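Local coordinates for chitinase (Chromobacterium violaceum, PDB 4TXG), which probably hydrolyses the glycosidic bonds of chitin as a family 18 glycoside hydrolase that also carries carbohydrate-binding sequences, at residues A[711-723]-A[732-744]. Residues are numbered along the deposited sequence; the frame is centred on the assembly and turned at random.
With CS (cesium ion), chain G; CS (cesium ion), chain B.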
loop_
_atom_site.group_PDB
_atom_site.type_symbol
_atom_site.label_atom_id
_atom_site.label_comp_id
_atom_site.label_asym_id
_atom_site.label_seq_id
_atom_site.Cartn_x
_atom_site.Cartn_y
_atom_site.Cartn_z
ATOM N N SER A 711 -17.966 -19.900 20.787
ATOM C CA SER A 711 -17.622 -21.015 21.659
ATOM C C SER A 711 -18.242 -20.875 23.042
ATOM O O SER A 711 -17.954 -21.669 23.939
ATOM C CB SER A 711 -16.101 -21.141 21.773
ATOM O OG SER A 711 -15.508 -21.303 20.495
ATOM N N GLY A 712 -19.099 -19.870 23.208
ATOM C CA GLY A 712 -19.784 -19.646 24.468
ATOM C C GLY A 712 -18.956 -18.934 25.527
ATOM O O GLY A 712 -19.338 -18.926 26.697
ATOM N N PHE A 713 -17.834 -18.340 25.116
ATOM C CA PHE A 713 -16.929 -17.610 26.020
ATOM C C PHE A 713 -17.448 -16.216 26.422
ATOM O O PHE A 713 -17.029 -15.660 27.436
ATOM C CB PHE A 713 -15.547 -17.429 25.372
ATOM C CG PHE A 713 -14.668 -18.651 25.408
ATOM C CD1 PHE A 713 -14.991 -19.780 24.669
ATOM C CD2 PHE A 713 -13.480 -18.645 26.137
ATOM C CE1 PHE A 713 -14.172 -20.905 24.690
ATOM C CE2 PHE A 713 -12.653 -19.769 26.165
ATOM C CZ PHE A 713 -13.002 -20.899 25.440
ATOM N N GLY A 714 -18.317 -15.631 25.605
ATOM C CA GLY A 714 -18.825 -14.299 25.896
ATOM C C GLY A 714 -17.897 -13.144 25.533
ATOM O O GLY A 714 -17.991 -12.063 26.115
ATOM N N LEU A 715 -17.005 -13.371 24.572
ATOM C CA LEU A 715 -16.159 -12.307 24.025
ATOM C C LEU A 715 -17.006 -11.120 23.584
ATOM O O LEU A 715 -18.027 -11.299 22.922
ATOM C CB LEU A 715 -15.339 -12.840 22.844
ATOM C CG LEU A 715 -14.374 -11.900 22.112
ATOM C CD1 LEU A 715 -13.186 -12.696 21.588
ATOM C CD2 LEU A 715 -15.045 -11.156 20.968
ATOM N N LYS A 716 -16.595 -9.908 23.946
ATOM C CA LYS A 716 -17.352 -8.727 23.540
ATOM C C LYS A 716 -16.504 -7.464 23.538
ATOM O O LYS A 716 -15.423 -7.420 24.120
ATOM C CB LYS A 716 -18.554 -8.526 24.459
ATOM C CG LYS A 716 -18.186 -8.118 25.873
ATOM C CD LYS A 716 -19.416 -8.145 26.770
ATOM C CE LYS A 716 -19.156 -7.485 28.115
ATOM N NZ LYS A 716 -17.967 -8.052 28.810
ATOM N N VAL A 717 -17.008 -6.426 22.882
ATOM C CA VAL A 717 -16.365 -5.122 22.926
ATOM C C VAL A 717 -16.674 -4.434 24.245
ATOM O O VAL A 717 -17.845 -4.296 24.616
ATOM C CB VAL A 717 -16.830 -4.240 21.751
ATOM C CG1 VAL A 717 -16.344 -2.798 21.918
ATOM C CG2 VAL A 717 -16.353 -4.846 20.438
ATOM N N VAL A 718 -15.635 -4.012 24.961
ATOM C CA VAL A 718 -15.828 -3.303 26.219
ATOM C C VAL A 718 -15.620 -1.803 26.044
ATOM O O VAL A 718 -16.008 -1.004 26.897
ATOM C CB VAL A 718 -14.885 -3.824 27.331
ATOM C CG1 VAL A 718 -15.351 -5.188 27.798
ATOM C CG2 VAL A 718 -13.436 -3.880 26.846
ATOM N N SER A 719 -15.022 -1.425 24.923
ATOM C CA SER A 719 -14.761 -0.020 24.637
ATOM C C SER A 719 -14.815 0.213 23.135
ATOM O O SER A 719 -13.896 -0.168 22.407
ATOM C CB SER A 719 -13.404 0.402 25.195
ATOM O OG SER A 719 -13.157 1.772 24.933
ATOM N N ALA A 720 -15.894 0.832 22.671
ATOM C CA ALA A 720 -16.080 1.032 21.242
ATOM C C ALA A 720 -15.458 2.343 20.793
ATOM O O ALA A 720 -15.901 3.413 21.194
ATOM C CB ALA A 720 -17.564 1.000 20.889
ATOM N N GLY A 721 -14.432 2.263 19.954
ATOM C CA GLY A 721 -13.853 3.462 19.385
ATOM C C GLY A 721 -14.700 4.014 18.258
ATOM O O GLY A 721 -14.598 5.187 17.902
ATOM N N HIS A 722 -15.534 3.157 17.683
ATOM C CA HIS A 722 -16.448 3.602 16.646
ATOM C C HIS A 722 -17.813 2.931 16.744
ATOM O O HIS A 722 -17.906 1.711 16.838
ATOM C CB HIS A 722 -15.880 3.349 15.250
ATOM C CG HIS A 722 -16.811 3.781 14.170
ATOM N ND1 HIS A 722 -16.853 5.079 13.697
ATOM C CD2 HIS A 722 -17.801 3.119 13.524
ATOM C CE1 HIS A 722 -17.807 5.186 12.793
ATOM N NE2 HIS A 722 -18.401 4.007 12.670
ATOM N N SER A 723 -18.861 3.746 16.675
ATOM C CA SER A 723 -20.228 3.249 16.594
ATOM C C SER A 723 -20.974 3.987 15.491
ATOM O O SER A 723 -20.653 5.132 15.173
ATOM C CB SER A 723 -20.950 3.423 17.933
ATOM O OG SER A 723 -20.264 2.731 18.962
ATOM N N GLY A 732 -12.704 6.474 15.686
ATOM C CA GLY A 732 -11.617 6.085 16.566
ATOM C C GLY A 732 -10.772 5.008 15.912
ATOM O O GLY A 732 -11.131 4.499 14.851
ATOM N N ASP A 733 -9.653 4.666 16.547
ATOM C CA ASP A 733 -8.733 3.644 16.045
ATOM C C ASP A 733 -9.143 2.214 16.416
ATOM O O ASP A 733 -9.036 1.298 15.591
ATOM C CB ASP A 733 -7.317 3.884 16.583
ATOM C CG ASP A 733 -6.660 5.128 16.010
ATOM O OD1 ASP A 733 -7.144 5.667 14.994
ATOM O OD2 ASP A 733 -5.626 5.557 16.574
ATOM N N PHE A 734 -9.571 2.011 17.660
ATOM C CA PHE A 734 -9.774 0.647 18.137
ATOM C C PHE A 734 -11.059 0.432 18.888
ATOM O O PHE A 734 -11.539 1.305 19.610
ATOM C CB PHE A 734 -8.619 0.225 19.047
ATOM C CG PHE A 734 -7.277 0.317 18.392
ATOM C CD1 PHE A 734 -6.952 -0.529 17.343
ATOM C CD2 PHE A 734 -6.347 1.254 18.816
ATOM C CE1 PHE A 734 -5.706 -0.455 16.737
ATOM C CE2 PHE A 734 -5.100 1.348 18.201
ATOM C CZ PHE A 734 -4.778 0.495 17.167
ATOM N N ASN A 735 -11.587 -0.772 18.720
ATOM C CA ASN A 735 -12.595 -1.299 19.617
ATOM C C ASN A 735 -11.904 -2.288 20.547
ATOM O O ASN A 735 -11.414 -3.322 20.091
ATOM C CB ASN A 735 -13.713 -1.984 18.831
ATOM C CG ASN A 735 -14.444 -1.029 17.920
ATOM O OD1 ASN A 735 -14.820 0.063 18.335
ATOM N ND2 ASN A 735 -14.641 -1.432 16.667
ATOM N N ARG A 736 -11.838 -1.980 21.835
ATOM C CA ARG A 736 -11.154 -2.899 22.736
ATOM C C ARG A 736 -12.088 -4.029 23.134
ATOM O O ARG A 736 -13.228 -3.804 23.526
ATOM C CB ARG A 736 -10.620 -2.183 23.974
ATOM C CG ARG A 736 -9.654 -3.068 24.766
ATOM C CD ARG A 736 -8.689 -2.270 25.634
ATOM N NE ARG A 736 -7.702 -3.166 26.240
ATOM C CZ ARG A 736 -6.583 -3.557 25.639
ATOM N NH1 ARG A 736 -6.285 -3.135 24.409
ATOM N NH2 ARG A 736 -5.755 -4.379 26.272
ATOM N N VAL A 737 -11.576 -5.249 23.023
ATOM C CA VAL A 737 -12.348 -6.470 23.231
ATOM C C VAL A 737 -11.910 -7.134 24.531
ATOM O O VAL A 737 -10.747 -7.034 24.905
ATOM C CB VAL A 737 -12.148 -7.424 22.036
ATOM C CG1 VAL A 737 -12.563 -8.849 22.366
ATOM C CG2 VAL A 737 -12.894 -6.889 20.827
ATOM N N SER A 738 -12.846 -7.772 25.228
ATOM C CA SER A 738 -12.530 -8.552 26.418
ATOM C C SER A 738 -13.073 -9.965 26.280
ATOM O O SER A 738 -14.207 -10.170 25.852
ATOM C CB SER A 738 -13.111 -7.896 27.669
ATOM O OG SER A 738 -13.105 -8.789 28.776
ATOM N N VAL A 739 -12.257 -10.942 26.646
ATOM C CA VAL A 739 -12.766 -12.291 26.824
ATOM C C VAL A 739 -12.120 -12.864 28.080
ATOM O O VAL A 739 -10.941 -12.642 28.336
ATOM C CB VAL A 739 -12.497 -13.187 25.597
ATOM C CG1 VAL A 739 -10.993 -13.327 25.341
ATOM C CG2 VAL A 739 -13.174 -14.564 25.774
ATOM N N LYS A 740 -12.911 -13.563 28.886
ATOM C CA LYS A 740 -12.416 -14.140 30.127
ATOM C C LYS A 740 -12.416 -15.659 30.059
ATOM O O LYS A 740 -13.303 -16.256 29.443
ATOM C CB LYS A 740 -13.281 -13.702 31.315
ATOM C CG LYS A 740 -13.335 -12.215 31.545
ATOM C CD LYS A 740 -14.152 -11.889 32.784
ATOM C CE LYS A 740 -14.251 -10.384 32.983
ATOM N NZ LYS A 740 -15.049 -10.026 34.185
ATOM N N LEU A 741 -11.438 -16.288 30.706
ATOM C CA LEU A 741 -11.583 -17.703 31.010
ATOM C C LEU A 741 -12.855 -17.846 31.838
ATOM O O LEU A 741 -13.120 -17.025 32.718
ATOM C CB LEU A 741 -10.373 -18.249 31.777
ATOM C CG LEU A 741 -9.040 -18.338 31.016
ATOM C CD1 LEU A 741 -7.908 -18.787 31.935
ATOM C CD2 LEU A 741 -9.164 -19.292 29.822
ATOM N N PRO A 742 -13.668 -18.873 31.554
ATOM C CA PRO A 742 -14.830 -19.117 32.418
ATOM C C PRO A 742 -14.386 -19.297 33.841
ATOM O O PRO A 742 -13.267 -19.761 34.065
ATOM C CB PRO A 742 -15.423 -20.429 31.903
ATOM C CG PRO A 742 -14.831 -20.666 30.656
ATOM C CD PRO A 742 -13.580 -19.839 30.458
ATOM N N SER A 743 -15.262 -18.967 34.780
ATOM C CA SER A 743 -14.937 -19.035 36.193
ATOM C C SER A 743 -14.393 -20.405 36.582
ATOM O O SER A 743 -13.561 -20.503 37.479
ATOM C CB SER A 743 -16.171 -18.690 37.032
ATOM O OG SER A 743 -17.212 -19.641 36.843
ATOM N N TRP A 744 -14.842 -21.452 35.888
ATOM C CA TRP A 744 -14.483 -22.829 36.240
ATOM C C TRP A 744 -13.290 -23.375 35.464
ATOM O O TRP A 744 -12.869 -24.513 35.696
ATOM C CB TRP A 744 -15.681 -23.767 36.009
ATOM C CG TRP A 744 -16.055 -23.869 34.542
ATOM C CD1 TRP A 744 -15.490 -24.690 33.605
ATOM C CD2 TRP A 744 -17.060 -23.110 33.855
ATOM N NE1 TRP A 744 -16.083 -24.491 32.380
ATOM C CE2 TRP A 744 -17.053 -23.525 32.505
ATOM C CE3 TRP A 744 -17.984 -22.130 34.255
ATOM C CZ2 TRP A 744 -17.921 -22.993 31.547
ATOM C CZ3 TRP A 744 -18.842 -21.591 33.295
ATOM C CH2 TRP A 744 -18.810 -22.036 31.963
HETATM CS CS CS G . -11.254 2.474 22.413
HETATM CS CS CS B . -17.386 -22.462 26.828
HETATM O O HOH W 1 -18.619 -20.288 28.843
HETATM O O HOH W 2 -15.807 -13.493 28.651
HETATM O O HOH W 3 -15.942 -16.867 29.751
HETATM O O HOH W 4 -16.255 -10.758 27.784
HETATM O O HOH W 5 -15.541 -24.069 28.369
HETATM O O HOH W 6 -8.505 0.873 23.040
#
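Leu715 and Val737 make the tight part of this antiparallel pairing: Leu715 CG lies 3.6 Å from Val737 CG1, with the two side chains crossing at a slant. Leu715 has CG anti to its backbone nitrogen (chi1 -180°), which turns the branched end over toward Val737, while its CB rests against Val739. Val739 CG2 in turn meets Phe713 CB at 3.7 Å, and Val717 CG2 reaches Val737 CG2 almost at a right angle. Val757 and Leu755 of strand 752-758 touch Leu715 and Phe713, so this apolar side packs against the second sheet of the C-terminal beta domain.

Lys716 and Ser738 exchange two backbone hydrogen bonds, the shorter from Ser738 N to Lys716 O at 2.8 Å. Beyond them the register slips: Val718 and Ser719 both donate to Arg736 O, a classic beta bulge. The first bond is the shorter, Val718 N to Arg736 O at 2.8 Å, while Ser719 N approaches in the carbonyl plane, on a lone pair. Arg736 N returns a bond to Ser719 O at 2.8 Å. Asn735 OD1 also accepts from His722 N at 3.2 Å and, weakly, from Gly721 N.

The solvent side carries exposed Lys716, Val718 and Lys740, and a water joins Gly714 O to Ser738 O. Even here Val718 CG1 sits close on Ser738 CB, at 3.5 Å; Ser738 OG turns to Glu694 and the extended Arg736 runs to Gln696 and Asp698. The Phe713 end is separately hydrated, two waters linking Phe713 O to the Lys740 backbone. Ser719 OG and Phe734 O share a cesium ion. Strand 716-719, outermost in its sheet within the chain, is therefore held by apolar packing, bulged backbone bonding, water bridges and a side-chain amide oxygen that receives the N-H groups of Gly721 and His722, the first weakly.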